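Local atomic coordinates of hypothetical conserved protein (Geobacillus kaustophilus, PDB entry 2QYH), a protein that is of unknown function but belongs to the haloacid dehalogenase-like hydrolases and is probably a magnesium-dependent phosphatase. Residues 181-193 against 208-220. Residues are numbered along the deposited sequence; the frame is centred on the assembly and turned at random.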
loop_
_atom_site.group_PDB
_atom_site.type_symbol
_atom_site.label_atom_id
_atom_site.label_comp_id
_atom_site.label_asym_id
_atom_site.label_seq_id
_atom_site.Cartn_x
_atom_site.Cartn_y
_atom_site.Cartn_z
ATOM N N GLY D 181 -11.883 -23.935 -11.737
ATOM C CA GLY D 181 -10.590 -24.482 -12.092
ATOM C C GLY D 181 -9.456 -23.591 -11.647
ATOM O O GLY D 181 -8.302 -23.991 -11.710
ATOM N N GLY D 182 -9.775 -22.383 -11.194
ATOM C CA GLY D 182 -8.733 -21.482 -10.745
ATOM C C GLY D 182 -8.481 -21.498 -9.247
ATOM O O GLY D 182 -9.416 -21.569 -8.442
ATOM N N SER D 183 -7.206 -21.436 -8.874
ATOM C CA SER D 183 -6.799 -21.406 -7.470
ATOM C C SER D 183 -5.347 -20.937 -7.430
ATOM O O SER D 183 -4.629 -21.053 -8.426
ATOM C CB SER D 183 -6.920 -22.789 -6.829
ATOM O OG SER D 183 -5.804 -23.599 -7.140
ATOM N N LYS D 184 -4.903 -20.407 -6.295
ATOM C CA LYS D 184 -3.538 -19.923 -6.244
ATOM C C LYS D 184 -2.506 -21.033 -6.310
ATOM O O LYS D 184 -1.387 -20.800 -6.774
ATOM C CB LYS D 184 -3.303 -19.023 -5.022
ATOM C CG LYS D 184 -3.387 -19.670 -3.658
ATOM C CD LYS D 184 -3.104 -18.623 -2.590
ATOM C CE LYS D 184 -3.126 -19.218 -1.191
ATOM N NZ LYS D 184 -2.812 -18.215 -0.133
ATOM N N ALA D 185 -2.865 -22.237 -5.878
ATOM C CA ALA D 185 -1.907 -23.334 -5.951
ATOM C C ALA D 185 -1.706 -23.627 -7.426
ATOM O O ALA D 185 -0.606 -23.966 -7.863
ATOM C CB ALA D 185 -2.437 -24.565 -5.239
ATOM N N GLU D 186 -2.784 -23.473 -8.189
ATOM C CA GLU D 186 -2.764 -23.698 -9.630
ATOM C C GLU D 186 -1.876 -22.643 -10.279
ATOM O O GLU D 186 -1.123 -22.934 -11.210
ATOM C CB GLU D 186 -4.188 -23.606 -10.185
ATOM C CG GLU D 186 -4.333 -23.974 -11.651
ATOM C CD GLU D 186 -3.817 -25.369 -11.973
ATOM O OE1 GLU D 186 -3.799 -26.236 -11.064
ATOM O OE2 GLU D 186 -3.444 -25.597 -13.145
ATOM N N GLY D 187 -1.977 -21.415 -9.779
ATOM C CA GLY D 187 -1.167 -20.333 -10.305
ATOM C C GLY D 187 0.293 -20.619 -10.011
ATOM O O GLY D 187 1.170 -20.310 -10.815
ATOM N N ILE D 188 0.545 -21.208 -8.843
ATOM C CA ILE D 188 1.890 -21.571 -8.423
ATOM C C ILE D 188 2.416 -22.671 -9.328
ATOM O O ILE D 188 3.618 -22.750 -9.591
ATOM C CB ILE D 188 1.899 -22.063 -6.945
ATOM C CG1 ILE D 188 1.722 -20.864 -6.012
ATOM C CG2 ILE D 188 3.201 -22.767 -6.614
ATOM C CD1 ILE D 188 1.635 -21.217 -4.567
ATOM N N ARG D 189 1.518 -23.516 -9.819
ATOM C CA ARG D 189 1.934 -24.602 -10.692
ATOM C C ARG D 189 2.528 -24.116 -12.016
ATOM O O ARG D 189 3.535 -24.661 -12.460
ATOM C CB ARG D 189 0.783 -25.565 -10.964
ATOM C CG ARG D 189 1.217 -26.798 -11.738
ATOM C CD ARG D 189 0.143 -27.863 -11.713
ATOM N NE ARG D 189 -0.495 -28.074 -13.009
ATOM C CZ ARG D 189 -1.066 -27.119 -13.735
ATOM N NH1 ARG D 189 -1.076 -25.867 -13.303
ATOM N NH2 ARG D 189 -1.648 -27.418 -14.886
HETATM N N MSE D 190 1.933 -23.110 -12.659
HETATM C CA MSE D 190 2.528 -22.644 -13.915
HETATM C C MSE D 190 3.643 -21.661 -13.718
HETATM O O MSE D 190 4.480 -21.487 -14.597
HETATM C CB MSE D 190 1.521 -22.013 -14.856
HETATM C CG MSE D 190 0.167 -21.829 -14.306
HETATM SE SE MSE D 190 -1.024 -22.346 -15.706
HETATM C CE MSE D 190 0.195 -23.169 -16.969
HETATM N N MSE D 191 3.637 -20.981 -12.583
HETATM C CA MSE D 191 4.719 -20.074 -12.315
HETATM C C MSE D 191 5.965 -20.965 -12.390
HETATM O O MSE D 191 6.901 -20.679 -13.147
HETATM C CB MSE D 191 4.589 -19.481 -10.921
HETATM C CG MSE D 191 5.885 -18.896 -10.406
HETATM SE SE MSE D 191 5.916 -16.980 -10.377
HETATM C CE MSE D 191 6.553 -16.647 -12.158
ATOM N N ILE D 192 5.950 -22.070 -11.634
ATOM C CA ILE D 192 7.091 -22.978 -11.602
ATOM C C ILE D 192 7.287 -23.780 -12.881
ATOM O O ILE D 192 8.402 -24.211 -13.187
ATOM C CB ILE D 192 7.027 -23.941 -10.388
ATOM C CG1 ILE D 192 5.886 -24.946 -10.556
ATOM C CG2 ILE D 192 6.849 -23.133 -9.106
ATOM C CD1 ILE D 192 5.792 -25.956 -9.439
ATOM N N GLU D 193 6.214 -23.980 -13.635
ATOM C CA GLU D 193 6.316 -24.705 -14.890
ATOM C C GLU D 193 7.046 -23.801 -15.874
ATOM O O GLU D 193 8.002 -24.218 -16.519
ATOM C CB GLU D 193 4.930 -25.047 -15.420
ATOM C CG GLU D 193 4.556 -26.500 -15.251
ATOM C CD GLU D 193 3.115 -26.779 -15.641
ATOM O OE1 GLU D 193 2.658 -26.240 -16.680
ATOM O OE2 GLU D 193 2.446 -27.545 -14.912
ATOM N N GLY D 208 -3.563 -19.838 6.935
ATOM C CA GLY D 208 -4.986 -20.119 6.932
ATOM C C GLY D 208 -5.419 -21.280 6.070
ATOM O O GLY D 208 -4.638 -21.839 5.292
ATOM N N LEU D 209 -6.691 -21.633 6.210
ATOM C CA LEU D 209 -7.292 -22.734 5.468
ATOM C C LEU D 209 -7.169 -22.534 3.959
ATOM O O LEU D 209 -7.100 -23.503 3.201
ATOM C CB LEU D 209 -8.760 -22.861 5.859
ATOM C CG LEU D 209 -9.043 -22.990 7.362
ATOM C CD1 LEU D 209 -10.538 -22.882 7.599
ATOM C CD2 LEU D 209 -8.494 -24.320 7.890
ATOM N N ASN D 210 -7.143 -21.280 3.517
ATOM C CA ASN D 210 -7.016 -21.012 2.087
ATOM C C ASN D 210 -5.593 -21.315 1.606
ATOM O O ASN D 210 -5.304 -21.284 0.408
ATOM C CB ASN D 210 -7.415 -19.564 1.767
ATOM C CG ASN D 210 -6.476 -18.540 2.368
ATOM O OD1 ASN D 210 -5.625 -18.858 3.196
ATOM N ND2 ASN D 210 -6.638 -17.291 1.956
ATOM N N ASP D 211 -4.718 -21.638 2.553
ATOM C CA ASP D 211 -3.342 -21.973 2.241
ATOM C C ASP D 211 -3.109 -23.481 2.177
ATOM O O ASP D 211 -2.017 -23.927 1.811
ATOM C CB ASP D 211 -2.400 -21.375 3.286
ATOM C CG ASP D 211 -2.379 -19.861 3.254
ATOM O OD1 ASP D 211 -2.224 -19.303 2.148
ATOM O OD2 ASP D 211 -2.502 -19.227 4.326
ATOM N N ILE D 212 -4.127 -24.267 2.522
ATOM C CA ILE D 212 -3.984 -25.718 2.530
ATOM C C ILE D 212 -3.598 -26.346 1.205
ATOM O O ILE D 212 -2.662 -27.148 1.149
ATOM C CB ILE D 212 -5.263 -26.404 3.057
ATOM C CG1 ILE D 212 -5.374 -26.191 4.573
ATOM C CG2 ILE D 212 -5.232 -27.888 2.733
ATOM C CD1 ILE D 212 -6.659 -26.706 5.176
ATOM N N GLU D 213 -4.305 -25.998 0.137
ATOM C CA GLU D 213 -3.986 -26.575 -1.163
ATOM C C GLU D 213 -2.553 -26.229 -1.554
ATOM O O GLU D 213 -1.790 -27.092 -1.988
ATOM C CB GLU D 213 -4.955 -26.072 -2.231
ATOM C CG GLU D 213 -4.660 -26.620 -3.612
ATOM C CD GLU D 213 -5.409 -25.884 -4.699
ATOM O OE1 GLU D 213 -5.515 -24.636 -4.600
ATOM O OE2 GLU D 213 -5.876 -26.547 -5.653
HETATM N N MSE D 214 -2.194 -24.962 -1.390
HETATM C CA MSE D 214 -0.851 -24.495 -1.712
HETATM C C MSE D 214 0.206 -25.288 -0.951
HETATM O O MSE D 214 1.158 -25.812 -1.540
HETATM C CB MSE D 214 -0.714 -23.012 -1.371
HETATM C CG MSE D 214 0.719 -22.549 -1.249
HETATM SE SE MSE D 214 0.851 -20.667 -0.937
HETATM C CE MSE D 214 0.704 -20.614 0.989
ATOM N N LEU D 215 0.018 -25.372 0.361
ATOM C CA LEU D 215 0.935 -26.079 1.246
ATOM C C LEU D 215 1.130 -27.559 0.924
ATOM O O LEU D 215 2.242 -28.080 1.009
ATOM C CB LEU D 215 0.460 -25.928 2.691
ATOM C CG LEU D 215 1.410 -25.193 3.626
ATOM C CD1 LEU D 215 1.769 -23.849 3.037
ATOM C CD2 LEU D 215 0.759 -25.026 4.978
ATOM N N SER D 216 0.058 -28.246 0.555
ATOM C CA SER D 216 0.181 -29.663 0.248
ATOM C C SER D 216 0.737 -29.874 -1.153
ATOM O O SER D 216 1.328 -30.913 -1.444
ATOM C CB SER D 216 -1.172 -30.348 0.364
ATOM O OG SER D 216 -2.057 -29.810 -0.593
ATOM N N PHE D 217 0.558 -28.885 -2.018
ATOM C CA PHE D 217 1.039 -29.006 -3.383
ATOM C C PHE D 217 2.535 -28.827 -3.576
ATOM O O PHE D 217 3.153 -29.574 -4.323
ATOM C CB PHE D 217 0.316 -28.030 -4.305
ATOM C CG PHE D 217 0.923 -27.950 -5.665
ATOM C CD1 PHE D 217 1.688 -26.848 -6.033
ATOM C CD2 PHE D 217 0.779 -29.006 -6.564
ATOM C CE1 PHE D 217 2.309 -26.794 -7.279
ATOM C CE2 PHE D 217 1.393 -28.968 -7.815
ATOM C CZ PHE D 217 2.162 -27.855 -8.173
ATOM N N VAL D 218 3.114 -27.834 -2.916
ATOM C CA VAL D 218 4.537 -27.573 -3.069
ATOM C C VAL D 218 5.427 -28.635 -2.448
ATOM O O VAL D 218 4.983 -29.443 -1.647
ATOM C CB VAL D 218 4.912 -26.194 -2.494
ATOM C CG1 VAL D 218 4.075 -25.122 -3.179
ATOM C CG2 VAL D 218 4.712 -26.168 -0.983
ATOM N N GLY D 219 6.691 -28.633 -2.835
ATOM C CA GLY D 219 7.613 -29.609 -2.298
ATOM C C GLY D 219 7.670 -29.569 -0.785
ATOM O O GLY D 219 7.558 -30.603 -0.123
ATOM N N THR D 220 7.835 -28.372 -0.233
ATOM C CA THR D 220 7.920 -28.209 1.205
ATOM C C THR D 220 6.946 -27.158 1.699
ATOM O O THR D 220 7.171 -25.961 1.531
ATOM C CB THR D 220 9.335 -27.813 1.610
ATOM O OG1 THR D 220 10.243 -28.815 1.150
ATOM C CG2 THR D 220 9.455 -27.684 3.125
#
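With CG of Lys184 tucked between its backbone N and carbonyl carbon (chi1 66°) and the rest of the chain extended, the ammonium reaches Asp211, whose CG lies beside its backbone N (chi1 -66°). Lys184 NZ meets Asp211 OD1 at 2.6 Å in a salt bridge, almost in line with the C-O bond, and pairs with Asp9. Asp211 OD2 accepts from Gly208 N through its anti lone pair and from Asp207 N, which fixes the carboxylate's rotation. Replacing Asp211 by alanine would probably cost Lys184 one of its two carboxylate mates and leave Asp207 N and Gly208 N without this acceptor. Ser183 OG donates to Glu213 OE1 (2.8 Å) on the syn side, tilted out of the carboxylate plane, and caps the helix, accepting from Glu186 N. Ile188 CD1 rests on Met214 CG (3.7 Å), and Phe217 inserts as a knob among Ala185, Ile188, Arg189 and Ile192, its CZ 3.8 Å from Arg189 CG, between helices inclined at 36°. Helix 184-195 leads into strand 202-206 and helix 212-217 follows it, packed together beside the Rossmann-like HAD sheet; Lys184 and Asp211, near Asp9 of a probable DxDx(T/V) motif, probably correspond to the conserved lysine and acidic loop of HAD phosphatases.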